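Local coordinates for tumor necrosis factor-inducible gene 6 protein (PDB 2PF5), which binds hyaluronan through this Link module and, as a whole protein, transfers heavy chains from inter-alpha-inhibitor onto hyaluronan during extracellular matrix remodelling, at residues A[29-37]-A[50-58]. Residues are numbered along the deposited sequence; the frame is centred on the assembly and turned at random.
Sequences HLATYKQLE and GWMAKGRVG
Ala31 O takes the amide of Ala53 in a short, nearly straight hydrogen bond (N to O 2.7 Å, 168° at the hydrogen), with the nitrogen tilted 30° from the carbonyl plane. Carbon packs closely round the same oxygen: Met52 CB lies 3.1 Å from Ala31 O, and Ala53 CB approaches the oxygen from another direction. A water accepts from Tyr33 N and gives a weak bond to Ala53 O, so a second, looser bridge runs between the two backbones. Thr32 is the N-cap of the helix that follows. Its OG1 receives Gln35 N while Gln35 OE1 receives Thr32 N, a capping box, and Thr32 CG2 rests against the Ala53 methyl.

Met52, next to Ala53, reaches along the first turn of the helix. With CG tucked over the backbone (chi1 74°) and a bend at chi3, the chain runs alongside Tyr33, SD 4.2 Å from Tyr33 CD1 in an oblique Met-aromatic contact. Its CE ends 3.6 Å from Leu36 CD2. Arg56 adds its CD against Tyr33 CD1, its guanidinium plane almost perpendicular to the ring; the charge itself pairs with Asp77. On the other flank Leu30 spreads over backbone, CD2 3.6 Å from Trp51 O and CD1 near Met52 O.

The contact thus joins the end of strand 29-30 and the start of helix 33-41 to the hairpin of strands 50-51 and 56-61 in the Link module. Strand 89-93 pairs with both 29-30 and 50-51, and Leu30 also packs on helix 16-25.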
loop_
_atom_site.group_PDB
_atom_site.type_symbol
_atom_site.label_atom_id
_atom_site.label_comp_id
_atom_site.label_asym_id
_atom_site.label_seq_id
_atom_site.Cartn_x
_atom_site.Cartn_y
_atom_site.Cartn_z
ATOM N N HIS A 29 -8.898 -0.345 -6.417
ATOM C CA HIS A 29 -7.690 0.165 -7.085
ATOM C C HIS A 29 -6.654 0.342 -6.015
ATOM O O HIS A 29 -6.991 0.264 -4.825
ATOM C CB HIS A 29 -7.975 1.514 -7.789
ATOM C CG HIS A 29 -9.124 1.448 -8.744
ATOM N ND1 HIS A 29 -9.012 0.906 -10.014
ATOM C CD2 HIS A 29 -10.427 1.792 -8.594
ATOM C CE1 HIS A 29 -10.196 0.934 -10.601
ATOM N NE2 HIS A 29 -11.071 1.460 -9.757
ATOM N N LEU A 30 -5.390 0.576 -6.393
ATOM C CA LEU A 30 -4.389 0.934 -5.401
ATOM C C LEU A 30 -4.801 2.255 -4.765
ATOM O O LEU A 30 -5.300 3.194 -5.459
ATOM C CB LEU A 30 -3.004 1.095 -6.024
ATOM C CG LEU A 30 -2.355 -0.240 -6.459
ATOM C CD1 LEU A 30 -1.211 0.100 -7.446
ATOM C CD2 LEU A 30 -1.870 -1.106 -5.278
ATOM N N ALA A 31 -4.587 2.329 -3.463
ATOM C CA ALA A 31 -4.897 3.582 -2.729
ATOM C C ALA A 31 -3.925 4.672 -3.199
ATOM O O ALA A 31 -2.726 4.401 -3.495
ATOM C CB ALA A 31 -4.767 3.342 -1.237
ATOM N N THR A 32 -4.405 5.902 -3.290
ATOM C CA THR A 32 -3.501 7.025 -3.440
ATOM C C THR A 32 -2.805 7.353 -2.118
ATOM O O THR A 32 -3.258 6.968 -1.017
ATOM C CB THR A 32 -4.205 8.267 -3.963
ATOM O OG1 THR A 32 -5.045 8.810 -2.930
ATOM C CG2 THR A 32 -5.063 7.970 -5.224
ATOM N N TYR A 33 -1.702 8.082 -2.208
ATOM C CA TYR A 33 -1.069 8.592 -1.012
ATOM C C TYR A 33 -2.057 9.394 -0.143
ATOM O O TYR A 33 -2.066 9.237 1.067
ATOM C CB TYR A 33 0.098 9.512 -1.359
ATOM C CG TYR A 33 0.829 10.017 -0.126
ATOM C CD1 TYR A 33 1.933 9.312 0.393
ATOM C CD2 TYR A 33 0.420 11.196 0.520
ATOM C CE1 TYR A 33 2.595 9.761 1.512
ATOM C CE2 TYR A 33 1.061 11.659 1.659
ATOM C CZ TYR A 33 2.143 10.928 2.158
ATOM O OH TYR A 33 2.823 11.421 3.245
ATOM N N LYS A 34 -2.854 10.262 -0.750
ATOM C CA LYS A 34 -3.774 11.086 0.069
ATOM C C LYS A 34 -4.833 10.226 0.765
ATOM O O LYS A 34 -5.241 10.549 1.885
ATOM C CB LYS A 34 -4.418 12.159 -0.772
ATOM C CG LYS A 34 -3.452 13.306 -1.082
ATOM C CD LYS A 34 -4.057 14.158 -2.156
ATOM C CE LYS A 34 -3.299 15.454 -2.331
ATOM N NZ LYS A 34 -3.654 16.002 -3.668
ATOM N N GLN A 35 -5.250 9.137 0.102
ATOM C CA GLN A 35 -6.192 8.178 0.677
ATOM C C GLN A 35 -5.580 7.434 1.845
ATOM O O GLN A 35 -6.206 7.306 2.905
ATOM C CB GLN A 35 -6.758 7.213 -0.372
ATOM C CG GLN A 35 -7.821 7.896 -1.275
ATOM C CD GLN A 35 -8.043 7.161 -2.607
ATOM O OE1 GLN A 35 -7.376 6.149 -2.916
ATOM N NE2 GLN A 35 -8.943 7.695 -3.414
ATOM N N LEU A 36 -4.369 6.929 1.649
ATOM C CA LEU A 36 -3.639 6.266 2.711
ATOM C C LEU A 36 -3.439 7.222 3.898
ATOM O O LEU A 36 -3.595 6.799 5.061
ATOM C CB LEU A 36 -2.273 5.708 2.184
ATOM C CG LEU A 36 -1.454 4.866 3.179
ATOM C CD1 LEU A 36 -2.222 3.596 3.650
ATOM C CD2 LEU A 36 -0.056 4.488 2.567
ATOM N N GLU A 37 -3.100 8.482 3.612
ATOM C CA GLU A 37 -2.905 9.472 4.677
ATOM C C GLU A 37 -4.186 9.761 5.488
ATOM O O GLU A 37 -4.148 9.865 6.744
ATOM C CB GLU A 37 -2.250 10.765 4.162
ATOM C CG GLU A 37 -2.252 11.908 5.239
ATOM C CD GLU A 37 -1.391 11.576 6.482
ATOM O OE1 GLU A 37 -0.624 10.590 6.446
ATOM O OE2 GLU A 37 -1.479 12.310 7.495
ATOM N N GLY A 50 4.018 -1.185 1.292
ATOM C CA GLY A 50 3.201 -1.641 0.188
ATOM C C GLY A 50 3.162 -0.679 -0.978
ATOM O O GLY A 50 3.264 0.526 -0.794
ATOM N N TRP A 51 2.947 -1.230 -2.176
ATOM C CA TRP A 51 2.624 -0.448 -3.363
ATOM C C TRP A 51 1.320 0.358 -3.194
ATOM O O TRP A 51 0.335 -0.110 -2.596
ATOM C CB TRP A 51 2.471 -1.356 -4.593
ATOM C CG TRP A 51 3.747 -2.071 -5.007
ATOM C CD1 TRP A 51 4.055 -3.395 -4.819
ATOM C CD2 TRP A 51 4.860 -1.486 -5.706
ATOM N NE1 TRP A 51 5.313 -3.662 -5.359
ATOM C CE2 TRP A 51 5.817 -2.504 -5.904
ATOM C CE3 TRP A 51 5.134 -0.192 -6.181
ATOM C CZ2 TRP A 51 7.042 -2.277 -6.585
ATOM C CZ3 TRP A 51 6.372 0.054 -6.828
ATOM C CH2 TRP A 51 7.302 -1.000 -7.030
ATOM N N MET A 52 1.335 1.556 -3.761
ATOM C CA MET A 52 0.154 2.406 -3.824
ATOM C C MET A 52 0.129 3.110 -5.166
ATOM O O MET A 52 0.974 2.840 -6.015
ATOM C CB MET A 52 0.096 3.352 -2.599
ATOM C CG MET A 52 1.086 4.505 -2.644
ATOM S SD MET A 52 1.194 5.468 -1.084
ATOM C CE MET A 52 2.257 4.410 -0.210
ATOM N N ALA A 53 -0.836 4.006 -5.383
ATOM C CA ALA A 53 -0.999 4.630 -6.682
ATOM C C ALA A 53 0.309 5.292 -7.164
ATOM O O ALA A 53 1.114 5.814 -6.382
ATOM C CB ALA A 53 -2.122 5.635 -6.662
ATOM N N LYS A 54 0.516 5.224 -8.470
ATOM C CA LYS A 54 1.646 5.875 -9.129
ATOM C C LYS A 54 2.972 5.132 -8.952
ATOM O O LYS A 54 4.006 5.607 -9.365
ATOM C CB LYS A 54 1.790 7.325 -8.671
ATOM C CG LYS A 54 0.729 8.266 -9.168
ATOM C CD LYS A 54 1.058 9.694 -8.807
ATOM C CE LYS A 54 2.161 10.261 -9.709
ATOM N NZ LYS A 54 3.107 11.248 -9.070
ATOM N N GLY A 55 2.918 3.971 -8.322
ATOM C CA GLY A 55 4.098 3.207 -7.991
ATOM C C GLY A 55 4.905 3.672 -6.791
ATOM O O GLY A 55 6.046 3.306 -6.642
ATOM N N ARG A 56 4.306 4.480 -5.931
ATOM C CA ARG A 56 4.869 4.744 -4.620
ATOM C C ARG A 56 4.826 3.521 -3.707
ATOM O O ARG A 56 3.940 2.710 -3.828
ATOM C CB ARG A 56 4.138 5.905 -3.959
ATOM C CG ARG A 56 4.901 6.552 -2.830
ATOM C CD ARG A 56 4.317 7.860 -2.342
ATOM N NE ARG A 56 4.329 8.886 -3.361
ATOM C CZ ARG A 56 5.410 9.527 -3.733
ATOM N NH1 ARG A 56 6.555 9.276 -3.141
ATOM N NH2 ARG A 56 5.342 10.437 -4.676
ATOM N N VAL A 57 5.774 3.415 -2.782
ATOM C CA VAL A 57 5.730 2.383 -1.773
ATOM C C VAL A 57 5.819 3.107 -0.437
ATOM O O VAL A 57 6.572 4.043 -0.287
ATOM C CB VAL A 57 6.876 1.383 -1.941
ATOM C CG1 VAL A 57 6.991 0.439 -0.712
ATOM C CG2 VAL A 57 6.668 0.550 -3.221
ATOM N N GLY A 58 5.050 2.670 0.548
ATOM C CA GLY A 58 5.208 3.268 1.864
ATOM C C GLY A 58 4.326 2.534 2.850
ATOM O O GLY A 58 3.775 1.475 2.544
HETATM O O HOH W 1 -0.477 8.382 -4.750
#